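Long-range contact in putative type 11 methyltransferase (Sulfolobus solfataricus, PDB 3I9F), which probably transfers methyl groups from S-adenosylmethionine to a substrate not yet identified: residues 102-114 against 146-159. Sequence-based numbering, arbitrary orientation.
With ZN (zinc ion), chain F.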
# COMPACT_ATOMS: atom_id res chain seq x y z
N LEU B 102 12.86 -2.79 7.23
CA LEU B 102 13.66 -1.79 7.96
C LEU B 102 15.02 -1.51 7.26
O LEU B 102 15.66 -2.42 6.73
CB LEU B 102 13.90 -2.27 9.39
CG LEU B 102 14.37 -1.24 10.41
CD1 LEU B 102 13.27 -0.21 10.73
CD2 LEU B 102 14.87 -1.94 11.67
N LYS B 103 15.45 -0.24 7.26
CA LYS B 103 16.80 0.10 6.74
C LYS B 103 17.90 -0.43 7.67
O LYS B 103 17.64 -0.85 8.80
CB LYS B 103 16.99 1.61 6.58
CG LYS B 103 16.11 2.34 5.58
CD LYS B 103 16.60 3.80 5.52
CE LYS B 103 15.83 4.72 4.57
NZ LYS B 103 16.06 4.36 3.10
N ASP B 104 19.13 -0.42 7.20
CA ASP B 104 20.24 -0.83 8.08
C ASP B 104 20.34 0.01 9.36
O ASP B 104 20.68 -0.49 10.40
CB ASP B 104 21.54 -0.80 7.32
CG ASP B 104 21.56 -1.80 6.15
OD1 ASP B 104 20.58 -2.59 5.93
OD2 ASP B 104 22.60 -1.79 5.45
N ASP B 105 20.00 1.29 9.28
CA ASP B 105 20.08 2.21 10.41
C ASP B 105 18.68 2.51 10.98
O ASP B 105 18.47 3.49 11.69
CB ASP B 105 20.77 3.52 9.97
CG ASP B 105 19.98 4.29 8.84
OD1 ASP B 105 19.46 3.63 7.86
OD2 ASP B 105 19.91 5.56 8.92
N GLY B 106 17.72 1.63 10.72
CA GLY B 106 16.34 1.88 11.15
C GLY B 106 16.22 1.55 12.61
O GLY B 106 17.13 0.97 13.16
N ARG B 107 15.11 1.95 13.22
CA ARG B 107 14.84 1.73 14.64
C ARG B 107 13.46 1.08 14.85
O ARG B 107 12.50 1.42 14.17
CB ARG B 107 14.87 3.09 15.38
CG ARG B 107 16.13 3.48 16.17
CD ARG B 107 17.39 3.12 15.49
NE ARG B 107 18.57 3.67 16.12
CZ ARG B 107 19.81 3.50 15.65
NH1 ARG B 107 20.83 4.07 16.28
NH2 ARG B 107 20.04 2.78 14.56
N VAL B 108 13.38 0.15 15.80
CA VAL B 108 12.10 -0.39 16.23
C VAL B 108 11.74 0.18 17.60
O VAL B 108 12.54 0.17 18.51
CB VAL B 108 12.17 -1.93 16.32
CG1 VAL B 108 10.86 -2.51 16.94
CG2 VAL B 108 12.47 -2.52 14.91
N ILE B 109 10.52 0.69 17.73
CA ILE B 109 10.04 1.21 19.00
C ILE B 109 9.01 0.26 19.57
O ILE B 109 7.98 0.06 18.97
CB ILE B 109 9.35 2.58 18.85
CG1 ILE B 109 10.25 3.58 18.11
CG2 ILE B 109 9.01 3.12 20.20
CD1 ILE B 109 9.50 4.62 17.28
N ILE B 110 9.29 -0.30 20.76
CA ILE B 110 8.32 -1.10 21.50
C ILE B 110 7.73 -0.33 22.66
O ILE B 110 8.46 0.19 23.49
CB ILE B 110 8.98 -2.38 22.12
CG1 ILE B 110 9.68 -3.24 21.05
CG2 ILE B 110 7.94 -3.20 22.92
CD1 ILE B 110 8.94 -3.37 19.77
N ILE B 111 6.41 -0.27 22.72
CA ILE B 111 5.68 0.09 23.92
C ILE B 111 4.76 -1.07 24.26
O ILE B 111 4.07 -1.58 23.39
CB ILE B 111 4.84 1.35 23.72
CG1 ILE B 111 5.77 2.54 23.38
CG2 ILE B 111 4.05 1.67 24.98
CD1 ILE B 111 5.03 3.76 22.81
N ASP B 112 4.77 -1.51 25.51
CA ASP B 112 3.87 -2.53 25.97
C ASP B 112 3.74 -2.45 27.46
O ASP B 112 4.54 -1.79 28.13
CB ASP B 112 4.38 -3.94 25.59
CG ASP B 112 3.23 -4.92 25.30
OD1 ASP B 112 2.05 -4.57 25.58
OD2 ASP B 112 3.49 -6.04 24.77
N TRP B 113 2.72 -3.15 27.96
CA TRP B 113 2.36 -3.24 29.35
C TRP B 113 3.37 -3.97 30.20
O TRP B 113 3.94 -4.93 29.75
CB TRP B 113 1.04 -3.96 29.46
CG TRP B 113 -0.12 -3.20 28.92
CD1 TRP B 113 -0.60 -3.25 27.65
CD2 TRP B 113 -0.95 -2.28 29.63
NE1 TRP B 113 -1.70 -2.42 27.52
CE2 TRP B 113 -1.93 -1.81 28.72
CE3 TRP B 113 -0.99 -1.83 30.95
CZ2 TRP B 113 -2.95 -0.92 29.09
CZ3 TRP B 113 -2.00 -0.92 31.32
CH2 TRP B 113 -2.95 -0.48 30.39
N ARG B 114 3.61 -3.54 31.43
CA ARG B 114 4.57 -4.26 32.26
C ARG B 114 3.97 -5.62 32.60
O ARG B 114 2.75 -5.76 32.70
CB ARG B 114 4.95 -3.51 33.53
CG ARG B 114 5.45 -2.10 33.30
CD ARG B 114 5.98 -1.49 34.58
NE ARG B 114 5.87 -0.03 34.62
CZ ARG B 114 6.80 0.85 34.17
NH1 ARG B 114 7.96 0.44 33.61
NH2 ARG B 114 6.57 2.17 34.29
N PHE B 146 12.56 3.85 28.11
CA PHE B 146 11.71 4.93 28.59
C PHE B 146 10.41 4.38 29.19
O PHE B 146 10.05 3.24 28.94
CB PHE B 146 11.46 5.96 27.49
CG PHE B 146 10.63 5.46 26.35
CD1 PHE B 146 9.29 5.88 26.21
CD2 PHE B 146 11.16 4.59 25.41
CE1 PHE B 146 8.50 5.41 25.14
CE2 PHE B 146 10.38 4.13 24.34
CZ PHE B 146 9.05 4.53 24.21
N ASN B 147 9.75 5.19 30.02
CA ASN B 147 8.56 4.80 30.74
C ASN B 147 7.40 5.68 30.33
O ASN B 147 7.10 6.67 31.00
CB ASN B 147 8.77 4.87 32.25
CG ASN B 147 9.84 3.88 32.75
OD1 ASN B 147 9.87 2.68 32.37
ND2 ASN B 147 10.72 4.37 33.65
N PRO B 148 6.70 5.31 29.25
CA PRO B 148 5.55 6.06 28.72
C PRO B 148 4.52 6.37 29.77
O PRO B 148 3.94 7.46 29.77
CB PRO B 148 4.92 5.08 27.70
CG PRO B 148 5.94 4.11 27.40
CD PRO B 148 6.86 4.01 28.57
N THR B 149 4.24 5.37 30.61
CA THR B 149 3.31 5.50 31.71
C THR B 149 3.85 4.65 32.86
O THR B 149 4.88 4.03 32.73
CB THR B 149 1.88 5.05 31.34
OG1 THR B 149 1.69 3.68 31.73
CG2 THR B 149 1.61 5.22 29.88
N PRO B 150 3.16 4.65 34.01
CA PRO B 150 3.67 3.87 35.14
C PRO B 150 3.29 2.39 35.06
O PRO B 150 3.70 1.59 35.93
CB PRO B 150 3.02 4.52 36.37
CG PRO B 150 1.90 5.44 35.82
CD PRO B 150 1.91 5.38 34.32
N TYR B 151 2.49 2.03 34.05
CA TYR B 151 2.17 0.64 33.80
C TYR B 151 2.77 0.09 32.50
O TYR B 151 2.59 -1.08 32.19
CB TYR B 151 0.66 0.52 33.83
CG TYR B 151 0.13 1.14 35.08
CD1 TYR B 151 0.46 0.60 36.32
CD2 TYR B 151 -0.67 2.28 35.05
CE1 TYR B 151 -0.00 1.15 37.50
CE2 TYR B 151 -1.14 2.86 36.24
CZ TYR B 151 -0.79 2.29 37.46
OH TYR B 151 -1.24 2.82 38.65
N HIS B 152 3.52 0.91 31.77
CA HIS B 152 4.09 0.50 30.49
C HIS B 152 5.59 0.66 30.50
O HIS B 152 6.12 1.46 31.23
CB HIS B 152 3.56 1.36 29.35
CG HIS B 152 2.11 1.16 29.05
ND1 HIS B 152 1.11 1.62 29.87
CD2 HIS B 152 1.49 0.60 27.99
CE1 HIS B 152 -0.07 1.33 29.35
NE2 HIS B 152 0.13 0.70 28.21
N PHE B 153 6.28 -0.11 29.68
CA PHE B 153 7.68 0.10 29.43
C PHE B 153 7.80 0.41 27.96
O PHE B 153 6.84 0.26 27.22
CB PHE B 153 8.54 -1.09 29.86
CG PHE B 153 8.32 -2.33 29.05
CD1 PHE B 153 9.24 -2.72 28.10
CD2 PHE B 153 7.23 -3.13 29.28
CE1 PHE B 153 9.07 -3.84 27.38
CE2 PHE B 153 7.04 -4.28 28.56
CZ PHE B 153 7.97 -4.64 27.60
N GLY B 154 8.98 0.87 27.57
CA GLY B 154 9.24 1.39 26.23
C GLY B 154 10.68 1.10 25.86
O GLY B 154 11.57 1.28 26.66
N LEU B 155 10.92 0.62 24.64
CA LEU B 155 12.28 0.39 24.16
C LEU B 155 12.46 1.03 22.78
O LEU B 155 11.50 1.18 22.00
CB LEU B 155 12.58 -1.09 24.06
CG LEU B 155 12.20 -2.00 25.24
CD1 LEU B 155 12.19 -3.45 24.73
CD2 LEU B 155 13.17 -1.84 26.45
N VAL B 156 13.69 1.44 22.50
CA VAL B 156 14.09 1.81 21.18
C VAL B 156 15.17 0.82 20.89
O VAL B 156 16.04 0.60 21.72
CB VAL B 156 14.62 3.24 21.10
CG1 VAL B 156 15.05 3.60 19.63
CG2 VAL B 156 13.58 4.24 21.68
N LEU B 157 15.11 0.21 19.72
CA LEU B 157 15.91 -0.92 19.38
C LEU B 157 16.61 -0.61 18.06
O LEU B 157 15.99 -0.03 17.20
CB LEU B 157 14.98 -2.10 19.15
CG LEU B 157 14.72 -3.18 20.17
CD1 LEU B 157 14.37 -2.58 21.48
CD2 LEU B 157 13.61 -4.08 19.66
N LYS B 158 17.86 -1.03 17.91
CA LYS B 158 18.59 -0.94 16.66
C LYS B 158 19.13 -2.29 16.30
O LYS B 158 19.26 -3.13 17.15
CB LYS B 158 19.78 0.02 16.79
CG LYS B 158 20.84 -0.44 17.86
CD LYS B 158 21.94 0.58 18.11
CE LYS B 158 23.29 0.15 17.54
NZ LYS B 158 24.41 0.82 18.26
N ARG B 159 19.49 -2.48 15.05
CA ARG B 159 20.04 -3.75 14.62
C ARG B 159 21.38 -4.07 15.26
O ARG B 159 22.23 -3.20 15.35
CB ARG B 159 20.27 -3.72 13.12
CG ARG B 159 19.02 -3.69 12.27
CD ARG B 159 19.46 -3.75 10.84
NE ARG B 159 18.39 -3.64 9.84
CZ ARG B 159 17.66 -4.66 9.37
NH1 ARG B 159 17.80 -5.87 9.85
NH2 ARG B 159 16.77 -4.45 8.40
ZN ZN F . 20.92 -4.04 4.69
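Val-108, Ile-110 and Asp-112 exchange backbone N-H...O=C bonds with Leu-157, Leu-155 and Phe-153, the shortest from Leu-155 N to Ile-110 O (2.7 Å). Arg-114, extended from CG to NE (chi2 -172°), gives NE to Pro-150 O (3.0 Å) and NH1 to Asn-147 OD1 (3.2 Å), both in the guanidinium plane, while His-152 O sits over one face. A leucine here would probably leave Pro-150 O and Asn-147 OD1 without these donors and the 147-150 loop freer to move. At the other end Arg-159 NE points almost straight (176°) at Lys-103 O, and NH2 reaches Leu-102 O at 2.9 Å and also Lys-99 O, beside the turn of Asp-104, whose OD1 binds a zinc ion completed by His-166, His-168 and His-170 of the C-terminal tag. His-152 lies obliquely against Trp-113, planes 38° apart, with NE2 over the indole; Thr-149 OG1, 2.8 Å from His-152 ND1, fixes the imidazole. Apolar contacts occur on both sheet faces: Ile-111 CG1 meets Phe-146 CZ on one, Val-108 CB meets Leu-157 CB on the other. With strand order 3-2-1-4-5-7-6, this antiparallel pairing of 106-113 and 152-159 is the hallmark of the Rossmann-like class I methyltransferase fold.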